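Local coordinates for protein dihydroorotase (Saccharomyces cerevisiae S288C, PDB 6L0G) that catalyses the reversible, zinc-dependent interconversion of N-carbamoyl-L-aspartate and dihydroorotate, the third step of de novo pyrimidine biosynthesis, at residues V112-F117 / E139-H144; G276-S281 / I344-F349. One frame throughout, in Å; residues are numbered along the deposited sequence.

The two contacts sit on different flanks of a metallo-dependent hydrolase of the TIM-barrel clan, their centres about 29 Å apart and their nearest atoms about 10 Å apart, without touching. Along the chain they follow in series: 112-117 meets 139-144 before 276-281 meets 344-349. Contact 1 is partly buried, about 20 Å from the centre of the chain, whereas contact 2 is buried at about 14 Å. Contact 1 comes closer to the zinc site than contact 2. In contact 1 the side chain of Glu139 comes about 6 Å from a zinc ion and from the bound (2S)-2-hydroxybutanedioic acid (malate); in contact 2 the side chain of Val277 is about 8 Å from that ligand and about 10 Å from a zinc ion.

Contact 1: residues V112-F117 / E139-H144; sequences VDPNDF and EKPSVH
An Asx turn and a type I beta turn, both starting at Asp113, present Pro114 and Asn115 to Lys140 and Pro141, joining the loop before helix 121-130 to the one that follows strand 133-136. The two proline rings meet through Pro114 CG and Pro141 CD, 3.5 Å apart, a compact apolar touch suited to rigid rings. The lysine methylenes run antiparallel alongside the Pro114 ring, Lys140 CD 3.7 Å from Pro114 CG, and widen the apolar contact. The Lys140 chain bends at chi2 (-85°) and again at chi4, which brings the ammonium round to Asn115; Lys140 NZ gives a 2.8 Å hydrogen bond to Asn115 OD1, nearly in line with the C=O bond. Asparagine suits its place through this amide oxygen. Asp113 suits the turn because its short carboxylate reaches back to Asn115 N, which donates to Asp113 OD1 at 3.0 Å from above the carboxylate plane, while Asp116 N reaches Asp113 O to close the beta turn. The 139-144 loop leaves a strand of the parallel sheet next to His137, a probable zinc ligand, whose NE2 is hydrogen-bonded to Glu139 OE1. Further along, Ser142 OG bonds Asp219 of the second subunit.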
loop_
_atom_site.group_PDB
_atom_site.type_symbol
_atom_site.label_atom_id
_atom_site.label_comp_id
_atom_site.label_asym_id
_atom_site.label_seq_id
_atom_site.Cartn_x
_atom_site.Cartn_y
_atom_site.Cartn_z
ATOM N N VAL A 112 -19.748 9.953 -9.654
ATOM C CA VAL A 112 -20.332 11.130 -9.029
ATOM C C VAL A 112 -19.348 11.787 -8.071
ATOM O O VAL A 112 -18.312 11.231 -7.711
ATOM C CB VAL A 112 -21.634 10.798 -8.286
ATOM C CG1 VAL A 112 -22.525 9.911 -9.139
ATOM C CG2 VAL A 112 -21.309 10.128 -6.970
ATOM N N ASP A 113 -19.697 13.001 -7.656
ATOM C CA ASP A 113 -19.037 13.662 -6.545
ATOM C C ASP A 113 -19.904 13.433 -5.319
ATOM O O ASP A 113 -21.020 13.969 -5.259
ATOM C CB ASP A 113 -18.877 15.156 -6.830
ATOM C CG ASP A 113 -18.545 15.966 -5.592
ATOM O OD1 ASP A 113 -17.880 15.432 -4.677
ATOM O OD2 ASP A 113 -18.943 17.151 -5.546
ATOM N N PRO A 114 -19.449 12.667 -4.320
ATOM C CA PRO A 114 -20.299 12.364 -3.160
ATOM C C PRO A 114 -20.398 13.495 -2.158
ATOM O O PRO A 114 -21.041 13.316 -1.117
ATOM C CB PRO A 114 -19.609 11.151 -2.533
ATOM C CG PRO A 114 -18.176 11.349 -2.862
ATOM C CD PRO A 114 -18.150 11.976 -4.239
ATOM N N ASN A 115 -19.789 14.644 -2.455
ATOM C CA ASN A 115 -20.005 15.840 -1.656
ATOM C C ASN A 115 -21.317 16.522 -1.999
ATOM O O ASN A 115 -21.838 17.287 -1.182
ATOM C CB ASN A 115 -18.875 16.843 -1.895
ATOM C CG ASN A 115 -17.637 16.532 -1.096
ATOM O OD1 ASN A 115 -17.621 15.618 -0.271
ATOM N ND2 ASN A 115 -16.575 17.293 -1.348
ATOM N N ASP A 116 -21.844 16.278 -3.201
ATOM C CA ASP A 116 -23.068 16.914 -3.675
ATOM C C ASP A 116 -23.934 15.892 -4.431
ATOM O O ASP A 116 -23.939 15.846 -5.665
ATOM C CB ASP A 116 -22.765 18.139 -4.528
ATOM C CG ASP A 116 -24.013 18.943 -4.843
ATOM O OD1 ASP A 116 -25.126 18.400 -4.658
ATOM O OD2 ASP A 116 -23.881 20.117 -5.254
ATOM N N PHE A 117 -24.607 15.025 -3.681
ATOM C CA PHE A 117 -25.531 14.040 -4.230
ATOM C C PHE A 117 -26.852 14.654 -4.685
ATOM O O PHE A 117 -27.701 13.919 -5.213
ATOM C CB PHE A 117 -25.840 12.951 -3.197
ATOM C CG PHE A 117 -24.836 11.830 -3.159
ATOM C CD1 PHE A 117 -24.676 10.978 -4.241
ATOM C CD2 PHE A 117 -24.074 11.612 -2.021
ATOM C CE1 PHE A 117 -23.755 9.943 -4.195
ATOM C CE2 PHE A 117 -23.160 10.581 -1.966
ATOM C CZ PHE A 117 -22.999 9.742 -3.055
ATOM N N GLU A 139 -16.586 5.533 -0.563
ATOM C CA GLU A 139 -15.324 6.229 -0.333
ATOM C C GLU A 139 -15.389 7.636 -0.928
ATOM O O GLU A 139 -15.816 7.808 -2.075
ATOM C CB GLU A 139 -14.140 5.486 -0.973
ATOM C CG GLU A 139 -13.817 4.132 -0.404
ATOM C CD GLU A 139 -12.480 3.635 -0.924
ATOM O OE1 GLU A 139 -12.442 3.061 -2.026
ATOM O OE2 GLU A 139 -11.463 3.850 -0.246
ATOM N N LYS A 140 -14.923 8.631 -0.170
ATOM C CA LYS A 140 -14.774 9.961 -0.739
ATOM C C LYS A 140 -13.492 10.034 -1.567
ATOM O O LYS A 140 -12.472 9.458 -1.179
ATOM C CB LYS A 140 -14.725 11.012 0.358
ATOM C CG LYS A 140 -15.959 11.075 1.224
ATOM C CD LYS A 140 -17.016 11.952 0.589
ATOM C CE LYS A 140 -17.891 12.606 1.641
ATOM N NZ LYS A 140 -17.371 13.950 2.007
ATOM N N PRO A 141 -13.514 10.735 -2.694
ATOM C CA PRO A 141 -12.278 10.953 -3.460
ATOM C C PRO A 141 -11.227 11.669 -2.619
ATOM O O PRO A 141 -11.541 12.402 -1.682
ATOM C CB PRO A 141 -12.748 11.811 -4.645
ATOM C CG PRO A 141 -14.215 11.499 -4.779
ATOM C CD PRO A 141 -14.703 11.280 -3.378
ATOM N N SER A 142 -9.965 11.382 -2.909
ATOM C CA SER A 142 -8.874 11.900 -2.094
ATOM C C SER A 142 -8.710 13.412 -2.269
ATOM O O SER A 142 -8.982 13.984 -3.328
ATOM C CB SER A 142 -7.573 11.175 -2.435
ATOM O OG SER A 142 -7.630 9.822 -1.999
ATOM N N VAL A 143 -8.262 14.058 -1.201
ATOM C CA VAL A 143 -8.054 15.509 -1.164
ATOM C C VAL A 143 -6.807 15.768 -0.338
ATOM O O VAL A 143 -6.747 15.344 0.822
ATOM C CB VAL A 143 -9.253 16.260 -0.534
ATOM C CG1 VAL A 143 -9.189 17.750 -0.839
ATOM C CG2 VAL A 143 -10.605 15.691 -0.993
ATOM N N HIS A 144 -5.807 16.455 -0.914
ATOM C CA HIS A 144 -4.657 16.747 -0.059
ATOM C C HIS A 144 -4.839 18.194 0.348
ATOM O O HIS A 144 -4.892 18.521 1.530
ATOM C CB HIS A 144 -3.306 16.655 -0.757
ATOM C CG HIS A 144 -2.937 15.290 -1.246
ATOM N ND1 HIS A 144 -3.859 14.420 -1.788
ATOM C CD2 HIS A 144 -1.833 14.542 -0.991
ATOM C CE1 HIS A 144 -3.259 13.285 -2.094
ATOM N NE2 HIS A 144 -2.044 13.312 -1.571
#

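Contact 2: residues G276-S281 / I344-F349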
loop_
_atom_site.group_PDB
_atom_site.type_symbol
_atom_site.label_atom_id
_atom_site.label_comp_id
_atom_site.label_asym_id
_atom_site.label_seq_id
_atom_site.Cartn_x
_atom_site.Cartn_y
_atom_site.Cartn_z
ATOM N N GLY A 276 -8.447 -4.548 -7.577
ATOM C CA GLY A 276 -9.394 -5.647 -7.604
ATOM C C GLY A 276 -8.803 -7.003 -7.314
ATOM O O GLY A 276 -7.694 -7.326 -7.762
ATOM N N VAL A 277 -9.552 -7.811 -6.565
ATOM C CA VAL A 277 -9.149 -9.156 -6.189
ATOM C C VAL A 277 -10.134 -10.107 -6.853
ATOM O O VAL A 277 -11.349 -9.897 -6.768
ATOM C CB VAL A 277 -9.150 -9.336 -4.657
ATOM C CG1 VAL A 277 -8.875 -10.786 -4.270
ATOM C CG2 VAL A 277 -8.127 -8.411 -4.004
ATOM N N TYR A 278 -9.619 -11.157 -7.499
ATOM C CA TYR A 278 -10.460 -12.129 -8.193
ATOM C C TYR A 278 -10.723 -13.292 -7.255
ATOM O O TYR A 278 -9.827 -14.099 -6.998
ATOM C CB TYR A 278 -9.818 -12.645 -9.482
ATOM C CG TYR A 278 -10.652 -13.741 -10.109
ATOM C CD1 TYR A 278 -11.906 -13.459 -10.664
ATOM C CD2 TYR A 278 -10.222 -15.065 -10.103
ATOM C CE1 TYR A 278 -12.689 -14.456 -11.223
ATOM C CE2 TYR A 278 -11.005 -16.077 -10.657
ATOM C CZ TYR A 278 -12.239 -15.766 -11.210
ATOM O OH TYR A 278 -13.020 -16.762 -11.756
ATOM N N SER A 279 -11.948 -13.382 -6.747
ATOM C CA SER A 279 -12.311 -14.463 -5.844
ATOM C C SER A 279 -13.441 -15.352 -6.353
ATOM O O SER A 279 -13.887 -16.228 -5.604
ATOM C CB SER A 279 -12.694 -13.899 -4.469
ATOM O OG SER A 279 -13.785 -12.982 -4.561
ATOM N N GLN A 280 -13.940 -15.150 -7.579
ATOM C CA GLN A 280 -15.154 -15.859 -7.990
ATOM C C GLN A 280 -14.973 -17.371 -7.960
ATOM O O GLN A 280 -15.868 -18.101 -7.513
ATOM C CB GLN A 280 -15.579 -15.430 -9.390
ATOM C CG GLN A 280 -17.074 -15.570 -9.617
ATOM C CD GLN A 280 -17.850 -14.504 -8.869
ATOM O OE1 GLN A 280 -17.853 -13.342 -9.271
ATOM N NE2 GLN A 280 -18.489 -14.889 -7.758
ATOM N N SER A 281 -13.809 -17.856 -8.405
ATOM C CA SER A 281 -13.640 -19.282 -8.668
ATOM C C SER A 281 -13.762 -20.138 -7.411
ATOM O O SER A 281 -14.129 -21.315 -7.503
ATOM C CB SER A 281 -12.287 -19.533 -9.335
ATOM O OG SER A 281 -12.321 -19.177 -10.702
ATOM N N ILE A 344 -6.095 -14.606 -21.841
ATOM C CA ILE A 344 -6.467 -14.112 -20.516
ATOM C C ILE A 344 -5.856 -15.028 -19.476
ATOM O O ILE A 344 -6.134 -16.230 -19.454
ATOM C CB ILE A 344 -7.983 -14.002 -20.339
ATOM C CG1 ILE A 344 -8.582 -13.074 -21.377
ATOM C CG2 ILE A 344 -8.320 -13.492 -18.960
ATOM C CD1 ILE A 344 -7.930 -11.739 -21.433
ATOM N N SER A 345 -5.047 -14.446 -18.599
ATOM C CA SER A 345 -4.581 -15.088 -17.382
ATOM C C SER A 345 -4.950 -14.193 -16.207
ATOM O O SER A 345 -4.670 -12.986 -16.214
ATOM C CB SER A 345 -3.083 -15.340 -17.434
ATOM O OG SER A 345 -2.767 -16.035 -18.634
ATOM N N ILE A 346 -5.537 -14.820 -15.198
ATOM C CA ILE A 346 -6.007 -14.235 -13.948
ATOM C C ILE A 346 -5.159 -14.827 -12.844
ATOM O O ILE A 346 -5.018 -16.050 -12.811
ATOM C CB ILE A 346 -7.458 -14.679 -13.629
ATOM C CG1 ILE A 346 -8.632 -14.372 -14.580
ATOM C CG2 ILE A 346 -7.864 -13.944 -12.392
ATOM C CD1 ILE A 346 -9.398 -13.034 -14.135
ATOM N N ILE A 347 -4.723 -14.027 -11.872
ATOM C CA ILE A 347 -4.157 -14.556 -10.633
ATOM C C ILE A 347 -5.287 -14.627 -9.610
ATOM O O ILE A 347 -5.821 -13.578 -9.231
ATOM C CB ILE A 347 -2.984 -13.715 -10.111
ATOM C CG1 ILE A 347 -1.978 -13.448 -11.243
ATOM C CG2 ILE A 347 -2.306 -14.422 -8.959
ATOM C CD1 ILE A 347 -1.473 -14.706 -11.933
ATOM N N PRO A 348 -5.688 -15.812 -9.158
ATOM C CA PRO A 348 -6.782 -15.894 -8.188
ATOM C C PRO A 348 -6.336 -15.519 -6.787
ATOM O O PRO A 348 -5.163 -15.655 -6.427
ATOM C CB PRO A 348 -7.191 -17.369 -8.251
ATOM C CG PRO A 348 -5.895 -18.068 -8.587
ATOM C CD PRO A 348 -5.190 -17.148 -9.542
ATOM N N PHE A 349 -7.303 -15.055 -5.986
ATOM C CA PHE A 349 -7.061 -14.758 -4.579
ATOM C C PHE A 349 -6.428 -15.958 -3.884
ATOM O O PHE A 349 -6.825 -17.103 -4.116
ATOM C CB PHE A 349 -8.374 -14.393 -3.885
ATOM C CG PHE A 349 -8.218 -14.052 -2.427
ATOM C CD1 PHE A 349 -7.233 -13.175 -2.008
ATOM C CD2 PHE A 349 -9.069 -14.595 -1.479
ATOM C CE1 PHE A 349 -7.081 -12.854 -0.683
ATOM C CE2 PHE A 349 -8.929 -14.279 -0.136
ATOM C CZ PHE A 349 -7.933 -13.406 0.263
HETATM O O HOH W 1 -6.902 -11.970 -7.082
#
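Tyr278 lays one side of its ring against Ile346, the two side chains crossing at about a right angle. The branch methyl does the touching: Ile346 CG2 is a bump set 3.5 Å from Tyr278 CD2, and its CD1 overhangs the same ring near the rim. Gln280 N lies over the centre of the opposite face, and Pro348 CA comes up at the edge, so the flat ring fits a slot with walls on both faces. The loop after strand 253-255, last of the parallel sheet in this TIM-barrel-clan fold, supplies the ring and the Gln280 N wall; the segment running on from strand 345-346 supplies Ile346 and Pro348. Helix 20-32 adds Val26 and Lys29 to the tyrosine's surroundings. The ring extends, chi1 175° turning CG away from the backbone N, until Tyr278 OH meets Ser281 OG at 2.7 Å. A leucine here would probably leave Ser281 OG without that partner and open a gap beside Ile346 CG2. At the tyrosine's backbone, Phe349 N donates to Tyr278 O at 2.9 Å, and a water bridges Tyr278 N to Ile347 O. Beta-branched Val277 offers a second bump, its CG1 resting obliquely against Phe349 CB (3.7 Å), CG and CD1, while the phenylalanine ring leads away from 276-281 to meet Tyr286, planes at about 60°.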